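Side-chain contacts in ABM domain-containing protein (Deinococcus radiodurans, PDB 3E8O), which is of unknown function but probably acts as a dimeric monooxygenase of the antibiotic-biosynthesis type: residues 24-29 with 34-39; 38-43 with 66-71. All blocks are in the same frame, centred on the assembly; numbering follows the deposited sequence.

Contact 1. Residues 24-29 with 34-39; sequences GTLSAS and AHLRQL
Leu36 of helix 33-47 sets both of its methyls against Leu26 near the end of strand 20-27, and one of them also against Ala28 just beyond it. Its CD2 is the busier branch: it lies 3.7 Å from CB of Ala28 and also 4.0 Å from CD1 of Leu26. The other branch, Leu36 CD1, meets the same Leu26 CD1, likewise at 4.0 Å, so one methyl of Leu26 sits against the forked end of Leu36. Ala28 CB also reaches back toward the root of the leucine, 4.2 Å from Leu36 CB. Leu36 holds CG anti to its backbone N (chi1 -178°), which carries the fork away from the helix toward the strand. Between Leu26 and Ala28, Ser27 turns its CB away from the helix, and its OG is hydrogen-bonded to Asp103. Farther out, Leu96 of helix 87-98 touches both leucines, and Phe68 of the adjacent strand does the same. In this first strand-to-helix connection of the ferredoxin-like fold, no hydrogen bond joins the two segments; their contact is methyl against methyl, so it has no directional bond and depends on apolar burial, with the two leucines buried and Ala28 partly exposed.

Contact 2. Residues 38-43 with 66-71; sequences QLLVHI and GHFLIT
Leu40 of helix 33-47 points its side chain at strand 67-74, where its two methyls part company, one to Phe68 and the other to Ile70. CB leaves the helix toward the sheet, and CG follows on the side of the backbone N, anti to the carbonyl carbon (chi1 -72°). From there CD1 runs to the root of the phenylalanine, 3.8 Å from Phe68 CG and equally close to Phe68 CB. It approaches the ring obliquely and is also 4.1 Å from Phe68 CD1, so the methyl meets the attached end of the aromatic side chain. Helix 33-47 here packs on the antiparallel sheet of a ferredoxin-like fold, as in other members of the dimeric alpha/beta-barrel clan, and Phe68 and Ile70 share the helix-facing side of their strand while Leu69 between them points the other way. The second branch, Leu40 CD2, meets the end of the isoleucine chain, 4.0 Å from Ile70 CD1. Beyond these partners, Arg37 of the same helix touches Phe68, and Tyr56 of strand 53-61 touches Ile70. Leu62 of the second subunit packs on Leu40, while an unidentified bound molecule, probably from the crystallisation liquor, lies about 4 Å from the Ile70 side chain.

How the contacts relate
From the N terminus, strand 20-27 leads through a short loop into helix 33-47, and contact 1 (24-29 with 34-39) closes that turn with only four residues between its segments. The chain then runs along the helix, through strand 53-61 and into strand 67-74, where contact 2 (38-43 with 66-71) closes a wider loop. The loops follow one another, overlapping at Gln38 and Leu39, and neither encloses the other. The centres of the two contacts are about 5 Å apart. Strands 20-27 and 67-74 are antiparallel neighbours, joined by backbone hydrogen bonds between Leu26 and Phe68 and between Gly24 and Ile70. Together, the contacts lay successive parts of one helix across two adjoining strands.

Contact 1. Residues 24-29 with 34-39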
loop_
_atom_site.group_PDB
_atom_site.type_symbol
_atom_site.label_atom_id
_atom_site.label_comp_id
_atom_site.label_asym_id
_atom_site.label_seq_id
_atom_site.Cartn_x
_atom_site.Cartn_y
_atom_site.Cartn_z
ATOM N N GLY A 24 2.371 -6.606 1.725
ATOM C CA GLY A 24 3.457 -7.366 1.128
ATOM C C GLY A 24 4.416 -6.488 0.400
ATOM O O GLY A 24 4.048 -5.460 -0.192
ATOM N N THR A 25 5.680 -6.889 0.468
ATOM C CA THR A 25 6.734 -6.200 -0.253
ATOM C C THR A 25 7.598 -7.240 -0.988
ATOM O O THR A 25 7.746 -8.390 -0.569
ATOM C CB THR A 25 7.594 -5.362 0.666
ATOM O OG1 THR A 25 8.178 -6.179 1.701
ATOM C CG2 THR A 25 6.737 -4.229 1.308
ATOM N N LEU A 26 8.152 -6.791 -2.104
ATOM C CA LEU A 26 9.002 -7.607 -2.990
ATOM C C LEU A 26 9.738 -6.694 -3.944
ATOM O O LEU A 26 9.300 -5.552 -4.161
ATOM C CB LEU A 26 8.221 -8.648 -3.784
ATOM C CG LEU A 26 7.212 -8.205 -4.842
ATOM C CD1 LEU A 26 6.822 -9.439 -5.698
ATOM C CD2 LEU A 26 5.977 -7.462 -4.255
ATOM N N SER A 27 10.849 -7.170 -4.503
ATOM C CA SER A 27 11.586 -6.349 -5.465
ATOM C C SER A 27 12.172 -7.195 -6.557
ATOM O O SER A 27 12.338 -8.395 -6.408
ATOM C CB SER A 27 12.699 -5.545 -4.767
ATOM O OG SER A 27 13.766 -6.385 -4.375
ATOM N N ALA A 28 12.501 -6.542 -7.658
ATOM C CA ALA A 28 13.143 -7.209 -8.787
ATOM C C ALA A 28 14.356 -6.409 -9.215
ATOM O O ALA A 28 14.427 -5.188 -9.051
ATOM C CB ALA A 28 12.158 -7.362 -9.976
ATOM N N SER A 29 15.287 -7.123 -9.828
ATOM C CA SER A 29 16.435 -6.488 -10.450
ATOM C C SER A 29 15.967 -5.688 -11.653
ATOM O O SER A 29 14.871 -5.862 -12.168
ATOM C CB SER A 29 17.414 -7.563 -10.935
ATOM O OG SER A 29 16.873 -8.250 -12.035
ATOM N N ALA A 34 10.292 -5.149 -15.428
ATOM C CA ALA A 34 9.144 -5.048 -16.356
ATOM C C ALA A 34 8.249 -6.313 -16.311
ATOM O O ALA A 34 7.017 -6.253 -16.308
ATOM C CB ALA A 34 9.614 -4.700 -17.803
ATOM N N HIS A 35 8.886 -7.463 -16.272
ATOM C CA HIS A 35 8.184 -8.737 -16.167
ATOM C C HIS A 35 7.406 -8.828 -14.847
ATOM O O HIS A 35 6.268 -9.287 -14.794
ATOM C CB HIS A 35 9.155 -9.934 -16.312
ATOM C CG HIS A 35 9.818 -10.019 -17.666
ATOM N ND1 HIS A 35 11.152 -10.324 -17.828
ATOM C CD2 HIS A 35 9.339 -9.768 -18.908
ATOM C CE1 HIS A 35 11.460 -10.288 -19.116
ATOM N NE2 HIS A 35 10.375 -9.966 -19.791
ATOM N N LEU A 36 8.016 -8.320 -13.780
ATOM C CA LEU A 36 7.329 -8.399 -12.489
ATOM C C LEU A 36 6.108 -7.474 -12.439
ATOM O O LEU A 36 5.055 -7.825 -11.902
ATOM C CB LEU A 36 8.271 -8.103 -11.340
ATOM C CG LEU A 36 7.647 -8.219 -9.941
ATOM C CD1 LEU A 36 6.975 -9.563 -9.662
ATOM C CD2 LEU A 36 8.682 -7.863 -8.847
ATOM N N ARG A 37 6.234 -6.324 -13.073
ATOM C CA ARG A 37 5.102 -5.394 -13.086
ATOM C C ARG A 37 3.931 -6.029 -13.803
ATOM O O ARG A 37 2.807 -5.939 -13.386
ATOM C CB ARG A 37 5.454 -4.036 -13.733
ATOM C CG ARG A 37 6.479 -3.235 -12.973
ATOM C CD ARG A 37 6.718 -1.865 -13.595
ATOM N NE ARG A 37 7.846 -1.191 -12.997
ATOM C CZ ARG A 37 9.098 -1.214 -13.428
ATOM N NH1 ARG A 37 9.419 -1.759 -14.585
ATOM N NH2 ARG A 37 10.030 -0.659 -12.702
ATOM N N GLN A 38 4.219 -6.655 -14.936
ATOM C CA GLN A 38 3.183 -7.309 -15.716
ATOM C C GLN A 38 2.507 -8.421 -14.924
ATOM O O GLN A 38 1.293 -8.575 -14.923
ATOM C CB GLN A 38 3.733 -7.848 -17.066
ATOM C CG GLN A 38 2.637 -8.542 -17.867
ATOM C CD GLN A 38 3.068 -9.260 -19.106
ATOM O OE1 GLN A 38 4.063 -9.985 -19.127
ATOM N NE2 GLN A 38 2.266 -9.105 -20.152
ATOM N N LEU A 39 3.329 -9.206 -14.247
ATOM C CA LEU A 39 2.818 -10.315 -13.404
ATOM C C LEU A 39 1.931 -9.809 -12.282
ATOM O O LEU A 39 0.860 -10.352 -12.024
ATOM C CB LEU A 39 3.986 -11.108 -12.838
ATOM C CG LEU A 39 3.645 -12.262 -11.891
ATOM C CD1 LEU A 39 2.755 -13.323 -12.534
ATOM C CD2 LEU A 39 4.973 -12.877 -11.365
#

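Contact 2. Residues 38-43 with 66-71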
loop_
_atom_site.group_PDB
_atom_site.type_symbol
_atom_site.label_atom_id
_atom_site.label_comp_id
_atom_site.label_asym_id
_atom_site.label_seq_id
_atom_site.Cartn_x
_atom_site.Cartn_y
_atom_site.Cartn_z
ATOM N N GLN A 38 4.219 -6.655 -14.936
ATOM C CA GLN A 38 3.183 -7.309 -15.716
ATOM C C GLN A 38 2.507 -8.421 -14.924
ATOM O O GLN A 38 1.293 -8.575 -14.923
ATOM C CB GLN A 38 3.733 -7.848 -17.066
ATOM C CG GLN A 38 2.637 -8.542 -17.867
ATOM C CD GLN A 38 3.068 -9.260 -19.106
ATOM O OE1 GLN A 38 4.063 -9.985 -19.127
ATOM N NE2 GLN A 38 2.266 -9.105 -20.152
ATOM N N LEU A 39 3.329 -9.206 -14.247
ATOM C CA LEU A 39 2.818 -10.315 -13.404
ATOM C C LEU A 39 1.931 -9.809 -12.282
ATOM O O LEU A 39 0.860 -10.352 -12.024
ATOM C CB LEU A 39 3.986 -11.108 -12.838
ATOM C CG LEU A 39 3.645 -12.262 -11.891
ATOM C CD1 LEU A 39 2.755 -13.323 -12.534
ATOM C CD2 LEU A 39 4.973 -12.877 -11.365
ATOM N N LEU A 40 2.374 -8.733 -11.629
ATOM C CA LEU A 40 1.626 -8.156 -10.521
ATOM C C LEU A 40 0.251 -7.619 -10.970
ATOM O O LEU A 40 -0.757 -7.827 -10.326
ATOM C CB LEU A 40 2.438 -7.086 -9.782
ATOM C CG LEU A 40 3.602 -7.565 -8.921
ATOM C CD1 LEU A 40 4.472 -6.400 -8.479
ATOM C CD2 LEU A 40 3.070 -8.367 -7.698
ATOM N N VAL A 41 0.242 -6.934 -12.102
ATOM C CA VAL A 41 -1.009 -6.380 -12.631
ATOM C C VAL A 41 -1.964 -7.531 -12.962
ATOM O O VAL A 41 -3.172 -7.449 -12.703
ATOM C CB VAL A 41 -0.710 -5.449 -13.840
ATOM C CG1 VAL A 41 -1.980 -5.125 -14.615
ATOM C CG2 VAL A 41 -0.008 -4.170 -13.334
ATOM N N HIS A 42 -1.413 -8.620 -13.495
ATOM C CA HIS A 42 -2.224 -9.792 -13.864
ATOM C C HIS A 42 -2.832 -10.440 -12.628
ATOM O O HIS A 42 -4.032 -10.742 -12.588
ATOM C CB HIS A 42 -1.429 -10.812 -14.669
ATOM C CG HIS A 42 -2.196 -12.056 -14.981
ATOM N ND1 HIS A 42 -2.326 -13.100 -14.082
ATOM C CD2 HIS A 42 -2.900 -12.410 -16.081
ATOM C CE1 HIS A 42 -3.083 -14.042 -14.622
ATOM N NE2 HIS A 42 -3.441 -13.647 -15.835
ATOM N N ILE A 43 -2.001 -10.617 -11.613
ATOM C CA ILE A 43 -2.433 -11.224 -10.329
ATOM C C ILE A 43 -3.531 -10.369 -9.681
ATOM O O ILE A 43 -4.529 -10.863 -9.178
ATOM C CB ILE A 43 -1.246 -11.397 -9.370
ATOM C CG1 ILE A 43 -0.256 -12.449 -9.914
ATOM C CG2 ILE A 43 -1.727 -11.785 -7.972
ATOM C CD1 ILE A 43 1.224 -12.242 -9.342
ATOM N N GLY A 66 11.699 -0.344 -8.600
ATOM C CA GLY A 66 11.896 -1.787 -8.638
ATOM C C GLY A 66 11.486 -2.471 -7.360
ATOM O O GLY A 66 11.622 -3.679 -7.244
ATOM N N HIS A 67 10.965 -1.690 -6.418
ATOM C CA HIS A 67 10.440 -2.207 -5.112
ATOM C C HIS A 67 8.940 -1.987 -5.128
ATOM O O HIS A 67 8.466 -0.889 -5.403
ATOM C CB HIS A 67 11.126 -1.516 -3.948
ATOM C CG HIS A 67 12.584 -1.834 -3.858
ATOM N ND1 HIS A 67 13.110 -2.561 -2.823
ATOM C CD2 HIS A 67 13.607 -1.576 -4.706
ATOM C CE1 HIS A 67 14.413 -2.702 -3.009
ATOM N NE2 HIS A 67 14.745 -2.094 -4.139
ATOM N N PHE A 68 8.223 -3.060 -4.818
ATOM C CA PHE A 68 6.770 -3.120 -4.981
ATOM C C PHE A 68 6.083 -3.486 -3.687
ATOM O O PHE A 68 6.659 -4.069 -2.763
ATOM C CB PHE A 68 6.419 -4.150 -6.076
ATOM C CG PHE A 68 7.078 -3.859 -7.411
ATOM C CD1 PHE A 68 6.560 -2.920 -8.267
ATOM C CD2 PHE A 68 8.280 -4.472 -7.767
ATOM C CE1 PHE A 68 7.178 -2.600 -9.433
ATOM C CE2 PHE A 68 8.901 -4.144 -8.941
ATOM C CZ PHE A 68 8.350 -3.209 -9.772
ATOM N N LEU A 69 4.816 -3.087 -3.666
ATOM C CA LEU A 69 3.916 -3.311 -2.550
ATOM C C LEU A 69 2.653 -4.013 -3.044
ATOM O O LEU A 69 2.135 -3.700 -4.121
ATOM C CB LEU A 69 3.551 -1.953 -1.895
ATOM C CG LEU A 69 2.681 -1.849 -0.634
ATOM C CD1 LEU A 69 3.338 -2.510 0.587
ATOM C CD2 LEU A 69 2.355 -0.360 -0.314
ATOM N N ILE A 70 2.159 -4.925 -2.225
ATOM C CA ILE A 70 0.915 -5.625 -2.444
ATOM C C ILE A 70 0.042 -5.309 -1.228
ATOM O O ILE A 70 0.365 -5.680 -0.088
ATOM C CB ILE A 70 1.052 -7.146 -2.618
ATOM C CG1 ILE A 70 2.100 -7.550 -3.664
ATOM C CG2 ILE A 70 -0.294 -7.743 -2.948
ATOM C CD1 ILE A 70 2.317 -9.035 -3.803
ATOM N N THR A 71 -1.072 -4.627 -1.470
ATOM C CA THR A 71 -2.010 -4.169 -0.446
ATOM C C THR A 71 -3.331 -4.884 -0.634
ATOM O O THR A 71 -3.926 -4.818 -1.698
ATOM C CB THR A 71 -2.191 -2.661 -0.552
ATOM O OG1 THR A 71 -0.914 -2.035 -0.457
ATOM C CG2 THR A 71 -3.164 -2.098 0.496
#